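Local structure of RmpD (Hexulose-6-phosphate synthase) (Streptococcus mutans, 3EXS) at residues K111-V116 / G134-I139; V171-G176 / V188-F193; L8-D13 / G198-K203. The protein belongs to the orotidine 5'-phosphate decarboxylase / HUMPS family, folds as a TIM barrel and holds ribulose-5-phosphate in the crystal. All blocks are in the same frame, centred on the assembly; numbering follows the deposited sequence.

Contact 1. Residues K111-V116 / G134-I139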
ATOM      1  N   LYS A 111     -17.886  14.748  -3.018  1.00 26.26           N
ATOM      2  CA  LYS A 111     -16.464  15.066  -2.867  1.00 25.77           C
ATOM      3  C   LYS A 111     -15.520  13.912  -3.269  1.00 24.75           C
ATOM      4  O   LYS A 111     -14.296  14.083  -3.274  1.00 24.67           O
ATOM      5  CB  LYS A 111     -16.174  15.536  -1.428  1.00 26.25           C
ATOM      6  CG  LYS A 111     -17.008  16.721  -0.947  1.00 26.97           C
ATOM      7  CD  LYS A 111     -16.385  17.415   0.274  1.00 29.50           C
ATOM      8  CE  LYS A 111     -16.898  16.839   1.649  1.00 32.21           C
ATOM      9  NZ  LYS A 111     -16.149  17.336   2.904  1.00 29.41           N
ATOM     10  N   GLY A 112     -16.092  12.758  -3.627  1.00 23.43           N
ATOM     11  CA  GLY A 112     -15.321  11.530  -3.837  1.00 21.56           C
ATOM     12  C   GLY A 112     -14.318  11.566  -4.972  1.00 20.48           C
ATOM     13  O   GLY A 112     -14.682  11.789  -6.122  1.00 20.74           O
ATOM     14  N   GLU A 113     -13.056  11.321  -4.659  1.00 19.23           N
ATOM     15  CA  GLU A 113     -12.004  11.339  -5.672  1.00 18.97           C
ATOM     16  C   GLU A 113     -10.849  10.395  -5.336  1.00 17.95           C
ATOM     17  O   GLU A 113     -10.659  10.010  -4.187  1.00 17.95           O
ATOM     18  CB  GLU A 113     -11.431  12.752  -5.862  1.00 18.93           C
ATOM     19  CG  GLU A 113     -12.289  13.768  -6.624  1.00 20.28           C
ATOM     20  CD  GLU A 113     -11.562  15.114  -6.821  1.00 22.81           C
ATOM     21  OE1 GLU A 113     -10.518  15.178  -7.523  1.00 22.96           O
ATOM     22  OE2 GLU A 113     -12.033  16.119  -6.255  1.00 25.64           O
ATOM     23  N   ILE A 114     -10.089  10.041  -6.373  1.00 16.85           N
ATOM     24  CA  ILE A 114      -8.847   9.301  -6.257  1.00 14.76           C
ATOM     25  C   ILE A 114      -7.662  10.257  -6.471  1.00 14.74           C
ATOM     26  O   ILE A 114      -7.717  11.176  -7.266  1.00 14.34           O
ATOM     27  CB  ILE A 114      -8.814   8.084  -7.253  1.00 14.40           C
ATOM     28  CG1 ILE A 114      -9.997   7.144  -7.008  1.00 12.34           C
ATOM     29  CG2 ILE A 114      -7.524   7.272  -7.146  1.00 12.70           C
ATOM     30  CD1 ILE A 114     -10.029   6.498  -5.645  1.00  8.73           C
ATOM     31  N   GLN A 115      -6.598  10.019  -5.723  1.00 14.87           N
ATOM     32  CA  GLN A 115      -5.327  10.703  -5.875  1.00 14.82           C
ATOM     33  C   GLN A 115      -4.249   9.686  -6.227  1.00 15.00           C
ATOM     34  O   GLN A 115      -4.177   8.589  -5.630  1.00 14.59           O
ATOM     35  CB  GLN A 115      -4.938  11.406  -4.566  1.00 14.70           C
ATOM     36  CG  GLN A 115      -6.039  12.250  -3.945  1.00 14.48           C
ATOM     37  CD  GLN A 115      -5.561  12.996  -2.729  1.00 15.93           C
ATOM     38  OE1 GLN A 115      -5.222  12.396  -1.706  1.00 18.16           O
ATOM     39  NE2 GLN A 115      -5.517  14.316  -2.828  1.00 14.88           N
ATOM     40  N   VAL A 116      -3.391  10.063  -7.173  1.00 14.93           N
ATOM     41  CA  VAL A 116      -2.290   9.210  -7.552  1.00 14.57           C
ATOM     42  C   VAL A 116      -1.022   9.590  -6.778  1.00 14.97           C
ATOM     43  O   VAL A 116      -0.519  10.693  -6.908  1.00 15.20           O
ATOM     44  CB  VAL A 116      -2.066   9.212  -9.078  1.00 14.65           C
ATOM     45  CG1 VAL A 116      -1.004   8.186  -9.454  1.00 12.93           C
ATOM     46  CG2 VAL A 116      -3.378   8.885  -9.814  1.00 13.61           C
ATOM     47  N   GLY A 134     -10.268   9.684 -15.724  1.00 23.90           N
ATOM     48  CA  GLY A 134     -11.104  10.648 -15.020  1.00 23.16           C
ATOM     49  C   GLY A 134     -10.484  11.012 -13.694  1.00 23.00           C
ATOM     50  O   GLY A 134     -11.178  11.525 -12.817  1.00 23.31           O
ATOM     51  N   ILE A 135      -9.184  10.741 -13.539  1.00 21.66           N
ATOM     52  CA  ILE A 135      -8.499  11.016 -12.294  1.00 20.80           C
ATOM     53  C   ILE A 135      -7.545  12.191 -12.490  1.00 20.70           C
ATOM     54  O   ILE A 135      -6.693  12.161 -13.368  1.00 20.45           O
ATOM     55  CB  ILE A 135      -7.720   9.790 -11.782  1.00 20.69           C
ATOM     56  CG1 ILE A 135      -8.670   8.648 -11.427  1.00 20.53           C
ATOM     57  CG2 ILE A 135      -6.859  10.163 -10.554  1.00 20.12           C
ATOM     58  CD1 ILE A 135      -7.994   7.273 -11.375  1.00 20.12           C
ATOM     59  N   SER A 136      -7.669  13.215 -11.652  1.00 20.56           N
ATOM     60  CA  SER A 136      -6.948  14.453 -11.890  1.00 20.58           C
ATOM     61  C   SER A 136      -6.229  15.026 -10.672  1.00 20.46           C
ATOM     62  O   SER A 136      -5.942  16.227 -10.648  1.00 20.72           O
ATOM     63  CB  SER A 136      -7.904  15.493 -12.459  1.00 20.54           C
ATOM     64  OG  SER A 136      -8.906  15.782 -11.500  1.00 21.22           O
ATOM     65  N   GLN A 137      -5.951  14.190  -9.667  1.00 19.86           N
ATOM     66  CA  GLN A 137      -5.040  14.578  -8.589  1.00 19.30           C
ATOM     67  C   GLN A 137      -3.803  13.686  -8.507  1.00 18.94           C
ATOM     68  O   GLN A 137      -3.889  12.475  -8.589  1.00 18.23           O
ATOM     69  CB  GLN A 137      -5.743  14.553  -7.247  1.00 19.23           C
ATOM     70  CG  GLN A 137      -6.915  15.489  -7.126  1.00 20.24           C
ATOM     71  CD  GLN A 137      -7.216  15.779  -5.678  1.00 20.49           C
ATOM     72  OE1 GLN A 137      -6.315  16.105  -4.916  1.00 17.58           O
ATOM     73  NE2 GLN A 137      -8.483  15.643  -5.285  1.00 21.57           N
ATOM     74  N   ALA A 138      -2.650  14.302  -8.331  1.00 18.99           N
ATOM     75  CA  ALA A 138      -1.439  13.560  -8.081  1.00 19.57           C
ATOM     76  C   ALA A 138      -0.763  14.180  -6.889  1.00 20.21           C
ATOM     77  O   ALA A 138      -0.964  15.362  -6.595  1.00 20.60           O
ATOM     78  CB  ALA A 138      -0.524  13.583  -9.284  1.00 19.26           C
ATOM     79  N   ILE A 139       0.024  13.367  -6.202  1.00 20.76           N
ATOM     80  CA  ILE A 139       0.718  13.780  -5.015  1.00 21.27           C
ATOM     81  C   ILE A 139       2.158  13.481  -5.280  1.00 22.70           C
ATOM     82  O   ILE A 139       2.545  12.322  -5.439  1.00 22.06           O
ATOM     83  CB  ILE A 139       0.248  12.995  -3.795  1.00 20.96           C
ATOM     84  CG1 ILE A 139      -1.188  13.372  -3.485  1.00 20.20           C
ATOM     85  CG2 ILE A 139       1.159  13.265  -2.593  1.00 19.64           C
ATOM     86  CD1 ILE A 139      -1.962  12.268  -3.013  1.00 19.65           C
TER
HETATM   87  O   HOH W   1      -9.317  12.602  -9.086  1.00 13.14           O
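Gln137 uses both ends of its amide, giving to Glu113 and taking from Gln115. Its NE2 donates a nearly straight hydrogen bond to Glu113 OE1 (3.1 Å), from 69° above the carboxylate plane. Gln115 NE2 donates to Gln137 OE1 at 2.9 Å, also from above the carbonyl plane, the two amides 82° apart. Gln137 CG lies anti to its carbonyl carbon (chi1 -61°), the chain extended beyond it, which brings the amide to both partners. Glutamine suits the place because one amide donates and accepts at once, and the two bonds together fix its rotation. Ile139 CD1 rests against the aliphatic Gln115 CB (3.5 Å). Between the parallel backbones Val116 N donates to Gln137 O and Ile139 N to Val116 O, each 2.8 Å. On the sheet face of Val116 and Ala138, Val116 CG2 meets Ile135 CG2 at 3.8 Å. Where the chains diverge, a water bridges Glu113 OE1, Ile114 O and Ser136 N. Arg170 forms a salt bridge with Glu113 OE1 and bonds Ser136 OG, and so probably helps to hold this end. The strands flank helix 124-132 in a beta-alpha-beta unit; Trp85 of strand 85-89 touches both glutamines, and Met97 of helix 94-107 packs on Val116 and Ile135.

Contact 2. Residues V171-G176 / V188-F193; sequences VSVTGG and VDVFTF. With 5RP (ribulose-5-phosphate), chain E.
Two backbone hydrogen bonds join the segments: Phe191 N donates to Val171 O (2.9 Å) and Val173 N to Thr192 O (3.0 Å). A water links Val171 N to Asp189 O where segment 188-193, which makes an inverse gamma turn centred on Asp189, is not yet a strand. Ser172 pairs with Thr192 and Val173 with Phe193 in parallel register: these are the seventh and eighth strands of the TIM barrel, and the loops that follow them form the phosphate site common in phosphate-binding TIM barrels. Among polar side chains, the small Ser172 hydroxyl lies against Thr192 CB (OG to CB 3.3 Å) and at the edge of the Phe191 ring. Apolar contacts lie on the other sheet face: Val173 CG2, set between its backbone N and carbonyl carbon (chi1 -52°), runs alongside Phe193, while Val190 CG1 sits over one ring face, 3.5 Å above the plane and offset toward the rim. The ligand is bonded by Gly176 N, which reaches 5RP O12 at 2.9 Å and 172°; 5RP O14 bonds weakly to Thr174 OG1, itself hydrogen-bonded to Ile194 O. A CB at Gly175 would jam against the preceding carbonyl O, and Gly176 has positive phi, easy for glycine.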
ATOM      1  N   VAL A 171      -1.990  19.124  -8.362  1.00 17.61           N
ATOM      2  CA  VAL A 171      -0.843  18.497  -7.687  1.00 17.68           C
ATOM      3  C   VAL A 171      -0.773  18.868  -6.213  1.00 17.98           C
ATOM      4  O   VAL A 171      -0.866  20.063  -5.871  1.00 18.08           O
ATOM      5  CB  VAL A 171       0.489  18.958  -8.323  1.00 17.71           C
ATOM      6  CG1 VAL A 171       1.703  18.251  -7.698  1.00 17.40           C
ATOM      7  CG2 VAL A 171       0.466  18.734  -9.793  1.00 17.63           C
ATOM      8  N   SER A 172      -0.606  17.842  -5.365  1.00 17.80           N
ATOM      9  CA  SER A 172      -0.250  17.991  -3.943  1.00 17.98           C
ATOM     10  C   SER A 172       1.256  17.788  -3.804  1.00 18.29           C
ATOM     11  O   SER A 172       1.817  16.933  -4.474  1.00 17.65           O
ATOM     12  CB  SER A 172      -0.978  16.970  -3.047  1.00 17.74           C
ATOM     13  OG  SER A 172      -2.379  17.199  -2.937  1.00 17.29           O
ATOM     14  N   VAL A 173       1.912  18.576  -2.951  1.00 19.25           N
ATOM     15  CA  VAL A 173       3.356  18.422  -2.734  1.00 20.79           C
ATOM     16  C   VAL A 173       3.656  18.116  -1.291  1.00 22.03           C
ATOM     17  O   VAL A 173       3.082  18.714  -0.385  1.00 22.74           O
ATOM     18  CB  VAL A 173       4.240  19.655  -3.205  1.00 20.57           C
ATOM     19  CG1 VAL A 173       3.944  20.055  -4.655  1.00 19.65           C
ATOM     20  CG2 VAL A 173       4.069  20.832  -2.301  1.00 20.80           C
ATOM     21  N   THR A 174       4.571  17.190  -1.072  1.00 23.75           N
ATOM     22  CA  THR A 174       4.850  16.723   0.275  1.00 25.49           C
ATOM     23  C   THR A 174       6.271  16.174   0.360  1.00 27.05           C
ATOM     24  O   THR A 174       6.907  15.956  -0.682  1.00 27.34           O
ATOM     25  CB  THR A 174       3.822  15.668   0.705  1.00 25.29           C
ATOM     26  OG1 THR A 174       3.936  15.461   2.110  1.00 25.94           O
ATOM     27  CG2 THR A 174       4.025  14.337  -0.047  1.00 24.85           C
ATOM     28  N   GLY A 175       6.759  15.959   1.586  1.00 28.49           N
ATOM     29  CA  GLY A 175       8.115  15.443   1.822  1.00 30.34           C
ATOM     30  C   GLY A 175       8.978  16.446   2.564  1.00 31.91           C
ATOM     31  O   GLY A 175       9.509  17.385   1.967  1.00 31.98           O
ATOM     32  N   GLY A 176       9.082  16.257   3.878  1.00 33.53           N
ATOM     33  CA  GLY A 176       9.888  17.111   4.746  1.00 35.92           C
ATOM     34  C   GLY A 176       9.650  18.601   4.567  1.00 37.74           C
ATOM     35  O   GLY A 176      10.590  19.397   4.613  1.00 38.13           O
ATOM     36  N   VAL A 188       3.654  29.166  -8.386  1.00 34.88           N
ATOM     37  CA  VAL A 188       3.287  27.785  -8.781  1.00 32.79           C
ATOM     38  C   VAL A 188       1.898  27.494  -8.231  1.00 31.42           C
ATOM     39  O   VAL A 188       1.633  27.721  -7.059  1.00 30.98           O
ATOM     40  CB  VAL A 188       4.301  26.738  -8.225  1.00 33.12           C
ATOM     41  CG1 VAL A 188       3.910  25.324  -8.596  1.00 32.50           C
ATOM     42  CG2 VAL A 188       5.725  27.029  -8.714  1.00 33.28           C
ATOM     43  N   ASP A 189       1.008  26.995  -9.074  1.00 30.17           N
ATOM     44  CA  ASP A 189      -0.364  26.711  -8.669  1.00 29.08           C
ATOM     45  C   ASP A 189      -0.549  25.388  -7.850  1.00 27.84           C
ATOM     46  O   ASP A 189      -1.405  24.554  -8.163  1.00 27.31           O
ATOM     47  CB  ASP A 189      -1.227  26.694  -9.927  1.00 30.19           C
ATOM     48  CG  ASP A 189      -2.722  26.766  -9.630  1.00 32.52           C
ATOM     49  OD1 ASP A 189      -3.108  27.292  -8.556  1.00 34.78           O
ATOM     50  OD2 ASP A 189      -3.505  26.296 -10.491  1.00 34.81           O
ATOM     51  N   VAL A 190       0.242  25.217  -6.793  1.00 25.78           N
ATOM     52  CA  VAL A 190       0.133  24.069  -5.914  1.00 23.82           C
ATOM     53  C   VAL A 190      -1.286  23.969  -5.348  1.00 22.99           C
ATOM     54  O   VAL A 190      -1.846  24.954  -4.852  1.00 23.12           O
ATOM     55  CB  VAL A 190       1.160  24.157  -4.772  1.00 23.81           C
ATOM     56  CG1 VAL A 190       0.988  23.000  -3.801  1.00 24.11           C
ATOM     57  CG2 VAL A 190       2.559  24.148  -5.318  1.00 23.21           C
ATOM     58  N   PHE A 191      -1.873  22.785  -5.434  1.00 21.71           N
ATOM     59  CA  PHE A 191      -3.228  22.599  -4.968  1.00 20.56           C
ATOM     60  C   PHE A 191      -3.281  22.387  -3.452  1.00 20.19           C
ATOM     61  O   PHE A 191      -4.168  22.918  -2.777  1.00 20.82           O
ATOM     62  CB  PHE A 191      -3.862  21.447  -5.718  1.00 20.26           C
ATOM     63  CG  PHE A 191      -5.175  21.000  -5.162  1.00 19.78           C
ATOM     64  CD1 PHE A 191      -6.304  21.800  -5.278  1.00 19.35           C
ATOM     65  CD2 PHE A 191      -5.298  19.750  -4.567  1.00 19.24           C
ATOM     66  CE1 PHE A 191      -7.537  21.380  -4.778  1.00 18.22           C
ATOM     67  CE2 PHE A 191      -6.524  19.321  -4.057  1.00 19.47           C
ATOM     68  CZ  PHE A 191      -7.647  20.143  -4.166  1.00 18.95           C
ATOM     69  N   THR A 192      -2.319  21.641  -2.914  1.00 19.31           N
ATOM     70  CA  THR A 192      -2.298  21.271  -1.490  1.00 18.05           C
ATOM     71  C   THR A 192      -0.872  21.019  -1.077  1.00 18.00           C
ATOM     72  O   THR A 192      -0.122  20.405  -1.836  1.00 18.32           O
ATOM     73  CB  THR A 192      -3.085  19.952  -1.226  1.00 17.71           C
ATOM     74  OG1 THR A 192      -4.481  20.163  -1.450  1.00 16.97           O
ATOM     75  CG2 THR A 192      -2.903  19.485   0.191  1.00 16.35           C
ATOM     76  N   PHE A 193      -0.494  21.493   0.111  1.00 17.79           N
ATOM     77  CA  PHE A 193       0.781  21.129   0.723  1.00 17.63           C
ATOM     78  C   PHE A 193       0.488  20.184   1.855  1.00 17.12           C
ATOM     79  O   PHE A 193      -0.348  20.460   2.718  1.00 16.83           O
ATOM     80  CB  PHE A 193       1.508  22.339   1.300  1.00 18.48           C
ATOM     81  CG  PHE A 193       1.970  23.315   0.278  1.00 20.06           C
ATOM     82  CD1 PHE A 193       3.220  23.192  -0.289  1.00 21.99           C
ATOM     83  CD2 PHE A 193       1.162  24.377  -0.105  1.00 22.07           C
ATOM     84  CE1 PHE A 193       3.657  24.114  -1.251  1.00 24.08           C
ATOM     85  CE2 PHE A 193       1.601  25.311  -1.055  1.00 23.49           C
ATOM     86  CZ  PHE A 193       2.843  25.174  -1.623  1.00 22.55           C
TER
HETATM   87  C2  5RP E 501       4.570   8.779   3.195  1.00 43.44           C
HETATM   88  C3  5RP E 501       4.163  10.150   3.692  1.00 45.04           C
HETATM   89  C5  5RP E 501       4.851  11.422   3.251  1.00 44.82           C
HETATM   90  O13 5RP E 501       6.283  11.402   3.242  1.00 45.21           O
HETATM   91  C6  5RP E 501       4.359  12.389   4.301  1.00 43.80           C
HETATM   92  O14 5RP E 501       3.032  12.731   3.923  1.00 46.51           O
HETATM   93  C7  5RP E 501       5.166  13.647   4.392  1.00 40.98           C
HETATM   94  O8  5RP E 501       5.270  13.833   5.786  1.00 38.25           O
HETATM   95  P9  5RP E 501       6.592  14.569   6.291  1.00 37.58           P
HETATM   96  O12 5RP E 501       7.674  14.163   5.308  1.00 38.79           O
HETATM   97  O11 5RP E 501       6.821  14.028   7.699  1.00 35.72           O
HETATM   98  O10 5RP E 501       6.177  16.025   6.169  1.00 36.06           O
HETATM   99  O4  5RP E 501       3.210  10.265   4.464  1.00 44.63           O
HETATM  100  O1  5RP E 501       3.758   8.476   2.058  1.00 43.04           O
HETATM  101  O   HOH W   2      -1.974  21.755  -8.849  1.00 22.53           O

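Contact 3. Residues L8-D13 / G198-K203. With 5RP (ribulose-5-phosphate), chain E.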
ATOM      1  N   LEU A   8      -3.838  23.498   3.097  1.00 18.56           N
ATOM      2  CA  LEU A   8      -2.929  22.840   4.034  1.00 17.38           C
ATOM      3  C   LEU A   8      -3.512  21.477   4.488  1.00 16.84           C
ATOM      4  O   LEU A   8      -4.678  21.389   4.942  1.00 16.88           O
ATOM      5  CB  LEU A   8      -2.617  23.736   5.226  1.00 16.59           C
ATOM      6  CG  LEU A   8      -1.761  23.059   6.291  1.00 16.77           C
ATOM      7  CD1 LEU A   8      -0.354  22.771   5.775  1.00 15.34           C
ATOM      8  CD2 LEU A   8      -1.722  23.868   7.571  1.00 16.34           C
ATOM      9  N   GLN A   9      -2.705  20.424   4.357  1.00 15.55           N
ATOM     10  CA  GLN A   9      -3.122  19.088   4.784  1.00 14.81           C
ATOM     11  C   GLN A   9      -2.151  18.551   5.825  1.00 14.04           C
ATOM     12  O   GLN A   9      -0.942  18.700   5.648  1.00 14.39           O
ATOM     13  CB  GLN A   9      -3.180  18.167   3.561  1.00 15.08           C
ATOM     14  CG  GLN A   9      -3.315  16.678   3.820  1.00 13.66           C
ATOM     15  CD  GLN A   9      -3.560  15.939   2.518  1.00 14.81           C
ATOM     16  OE1 GLN A   9      -4.092  16.512   1.556  1.00 13.83           O
ATOM     17  NE2 GLN A   9      -3.161  14.666   2.464  1.00 14.04           N
ATOM     18  N   VAL A  10      -2.663  17.968   6.911  1.00 12.87           N
ATOM     19  CA  VAL A  10      -1.806  17.236   7.851  1.00 12.41           C
ATOM     20  C   VAL A  10      -1.882  15.719   7.559  1.00 13.41           C
ATOM     21  O   VAL A  10      -2.984  15.167   7.362  1.00 13.01           O
ATOM     22  CB  VAL A  10      -2.113  17.524   9.351  1.00 11.75           C
ATOM     23  CG1 VAL A  10      -3.513  17.075   9.742  1.00 11.67           C
ATOM     24  CG2 VAL A  10      -1.079  16.862  10.263  1.00  9.99           C
ATOM     25  N   ALA A  11      -0.704  15.081   7.503  1.00 13.63           N
ATOM     26  CA  ALA A  11      -0.594  13.633   7.407  1.00 13.88           C
ATOM     27  C   ALA A  11      -0.477  13.027   8.813  1.00 14.29           C
ATOM     28  O   ALA A  11       0.510  13.297   9.535  1.00 14.11           O
ATOM     29  CB  ALA A  11       0.609  13.249   6.589  1.00 13.56           C
ATOM     30  N   LEU A  12      -1.474  12.217   9.187  1.00 13.73           N
ATOM     31  CA  LEU A  12      -1.417  11.491  10.443  1.00 14.13           C
ATOM     32  C   LEU A  12      -0.741  10.149  10.171  1.00 14.44           C
ATOM     33  O   LEU A  12      -1.375   9.205   9.667  1.00 13.90           O
ATOM     34  CB  LEU A  12      -2.819  11.314  11.079  1.00 13.97           C
ATOM     35  CG  LEU A  12      -3.706  12.576  11.232  1.00 13.41           C
ATOM     36  CD1 LEU A  12      -5.133  12.268  11.646  1.00 11.36           C
ATOM     37  CD2 LEU A  12      -3.097  13.569  12.174  1.00 12.65           C
ATOM     38  N   ASP A  13       0.549  10.086  10.512  1.00 14.58           N
ATOM     39  CA  ASP A  13       1.403   8.913  10.225  1.00 15.38           C
ATOM     40  C   ASP A  13       1.788   8.113  11.461  1.00 14.89           C
ATOM     41  O   ASP A  13       2.734   7.317  11.425  1.00 14.38           O
ATOM     42  CB  ASP A  13       2.664   9.332   9.468  1.00 15.53           C
ATOM     43  CG  ASP A  13       2.375   9.660   8.029  1.00 18.07           C
ATOM     44  OD1 ASP A  13       1.252   9.364   7.570  1.00 22.26           O
ATOM     45  OD2 ASP A  13       3.258  10.223   7.350  1.00 21.10           O
ATOM     46  N   GLY A 198       6.459  18.140  10.323  1.00 26.77           N
ATOM     47  CA  GLY A 198       6.569  19.564  10.604  1.00 27.75           C
ATOM     48  C   GLY A 198       5.405  20.079  11.437  1.00 28.46           C
ATOM     49  O   GLY A 198       5.565  21.028  12.198  1.00 29.08           O
ATOM     50  N   ILE A 199       4.229  19.461  11.294  1.00 28.74           N
ATOM     51  CA  ILE A 199       3.081  19.752  12.167  1.00 28.31           C
ATOM     52  C   ILE A 199       3.040  18.816  13.371  1.00 28.60           C
ATOM     53  O   ILE A 199       2.950  19.279  14.501  1.00 28.96           O
ATOM     54  CB  ILE A 199       1.734  19.671  11.423  1.00 28.07           C
ATOM     55  CG1 ILE A 199       1.590  20.838  10.463  1.00 26.37           C
ATOM     56  CG2 ILE A 199       0.546  19.637  12.410  1.00 27.76           C
ATOM     57  CD1 ILE A 199       0.335  20.776   9.687  1.00 26.23           C
ATOM     58  N   THR A 200       3.129  17.514  13.114  1.00 28.87           N
ATOM     59  CA  THR A 200       2.818  16.483  14.104  1.00 29.11           C
ATOM     60  C   THR A 200       3.902  16.241  15.143  1.00 30.16           C
ATOM     61  O   THR A 200       3.679  15.497  16.097  1.00 30.83           O
ATOM     62  CB  THR A 200       2.528  15.105  13.429  1.00 29.15           C
ATOM     63  OG1 THR A 200       3.635  14.722  12.596  1.00 27.86           O
ATOM     64  CG2 THR A 200       1.245  15.142  12.611  1.00 27.58           C
ATOM     65  N   GLU A 201       5.090  16.806  14.934  1.00 31.00           N
ATOM     66  CA  GLU A 201       6.218  16.621  15.852  1.00 31.49           C
ATOM     67  C   GLU A 201       6.813  17.967  16.237  1.00 31.82           C
ATOM     68  O   GLU A 201       7.825  18.029  16.915  1.00 31.47           O
ATOM     69  CB  GLU A 201       7.288  15.727  15.240  1.00 31.59           C
ATOM     70  CG  GLU A 201       7.051  14.251  15.436  1.00 33.20           C
ATOM     71  CD  GLU A 201       8.006  13.387  14.612  1.00 36.24           C
ATOM     72  OE1 GLU A 201       9.065  13.902  14.153  1.00 36.52           O
ATOM     73  OE2 GLU A 201       7.691  12.182  14.425  1.00 36.59           O
ATOM     74  N   ALA A 202       6.172  19.042  15.779  1.00 32.66           N
ATOM     75  CA  ALA A 202       6.452  20.392  16.245  1.00 33.13           C
ATOM     76  C   ALA A 202       6.235  20.405  17.744  1.00 33.89           C
ATOM     77  O   ALA A 202       5.611  19.486  18.308  1.00 34.07           O
ATOM     78  CB  ALA A 202       5.522  21.386  15.578  1.00 32.53           C
ATOM     79  N   LYS A 203       6.755  21.427  18.415  1.00 34.69           N
ATOM     80  CA  LYS A 203       6.427  21.536  19.822  1.00 34.92           C
ATOM     81  C   LYS A 203       5.133  22.322  20.065  1.00 34.37           C
ATOM     82  O   LYS A 203       4.477  22.107  21.084  1.00 34.62           O
ATOM     83  CB  LYS A 203       7.623  21.903  20.724  1.00 35.36           C
ATOM     84  CG  LYS A 203       8.899  22.331  20.025  1.00 36.94           C
ATOM     85  CD  LYS A 203       9.042  23.854  19.985  1.00 38.13           C
ATOM     86  CE  LYS A 203       9.820  24.369  21.184  1.00 38.98           C
ATOM     87  NZ  LYS A 203      11.265  24.028  21.076  1.00 40.70           N
TER
HETATM   88  C2  5RP E 501       4.570   8.779   3.195  1.00 43.44           C
HETATM   89  C3  5RP E 501       4.163  10.150   3.692  1.00 45.04           C
HETATM   90  C5  5RP E 501       4.851  11.422   3.251  1.00 44.82           C
HETATM   91  O13 5RP E 501       6.283  11.402   3.242  1.00 45.21           O
HETATM   92  C6  5RP E 501       4.359  12.389   4.301  1.00 43.80           C
HETATM   93  O14 5RP E 501       3.032  12.731   3.923  1.00 46.51           O
HETATM   94  C7  5RP E 501       5.166  13.647   4.392  1.00 40.98           C
HETATM   95  O8  5RP E 501       5.270  13.833   5.786  1.00 38.25           O
HETATM   96  P9  5RP E 501       6.592  14.569   6.291  1.00 37.58           P
HETATM   97  O12 5RP E 501       7.674  14.163   5.308  1.00 38.79           O
HETATM   98  O11 5RP E 501       6.821  14.028   7.699  1.00 35.72           O
HETATM   99  O10 5RP E 501       6.177  16.025   6.169  1.00 36.06           O
HETATM  100  O4  5RP E 501       3.210  10.265   4.464  1.00 44.63           O
HETATM  101  O1  5RP E 501       3.758   8.476   2.058  1.00 43.04           O
HETATM  102  O   HOH W   3       2.853  12.727  10.588  1.00 41.96           O
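With chi1 at 63°, Val10 tucks CG1 between its own backbone N and carbonyl carbon and leaves CG2 to meet Ile199 and Thr200. In Thr200 it is the hydroxyl that takes the inner position: chi1 of 56° directs OG1 back along its helix, where it bonds weakly to Gly196 O, and CG2 lies beside the backbone N, facing the strand. The two methyls, Val10 CG2 and Thr200 CG2, meet at 3.7 Å, and Val10 CG2 also touches Ile199 CG2 (3.9 Å), with the Val10 and Ile199 side chains crossing at about a right angle. The extended chain of Ile199 carries CD1 toward the start of the strand, to Leu8 CD2 (4.3 Å). Threonine suits its place because it offers a methyl to the strand, where Thr200 CG2 lies 3.7 Å from Ala11 O, and a hydroxyl to a water that donates to Ala11 O at 2.6 Å. Phe212 of helix 205-219 and Val27 of helix 17-27 complete the apolar layer around Ile199. The strand's other face looks into the barrel. There small Ala11 lets 5RP approach, its CB 3.6 Å from 5RP O14, and Asp13 OD2 comes within 2.9 Å of 5RP O4 just past the strand. A short helix after the eighth strand, packed on the first strand beside a bound phosphate, is a familiar feature of phosphate-binding TIM barrels.

All three contacts are buried parts of one closed eight-stranded barrel; none lies on the surface. Contacts 1 and 2 each join adjacent parallel strands and touch each other, since strands 137-141 and 170-174 are neighbours; Phe191 of contact 2 packs on Gln137 of contact 1. Contact 3 instead sets a strand against a helix, without a direct hydrogen bond between its segments. It meets contact 2 where Gln9 N lies 2.9 Å from Phe193 O, as the first strand closes the ring beside the last. The chemistry follows position: contact 1 adds amide-amide and amide-carboxylate side-chain bonds to its backbone ladder, whereas contacts 2 and 3 combine apolar outward packing with residues that touch 5RP.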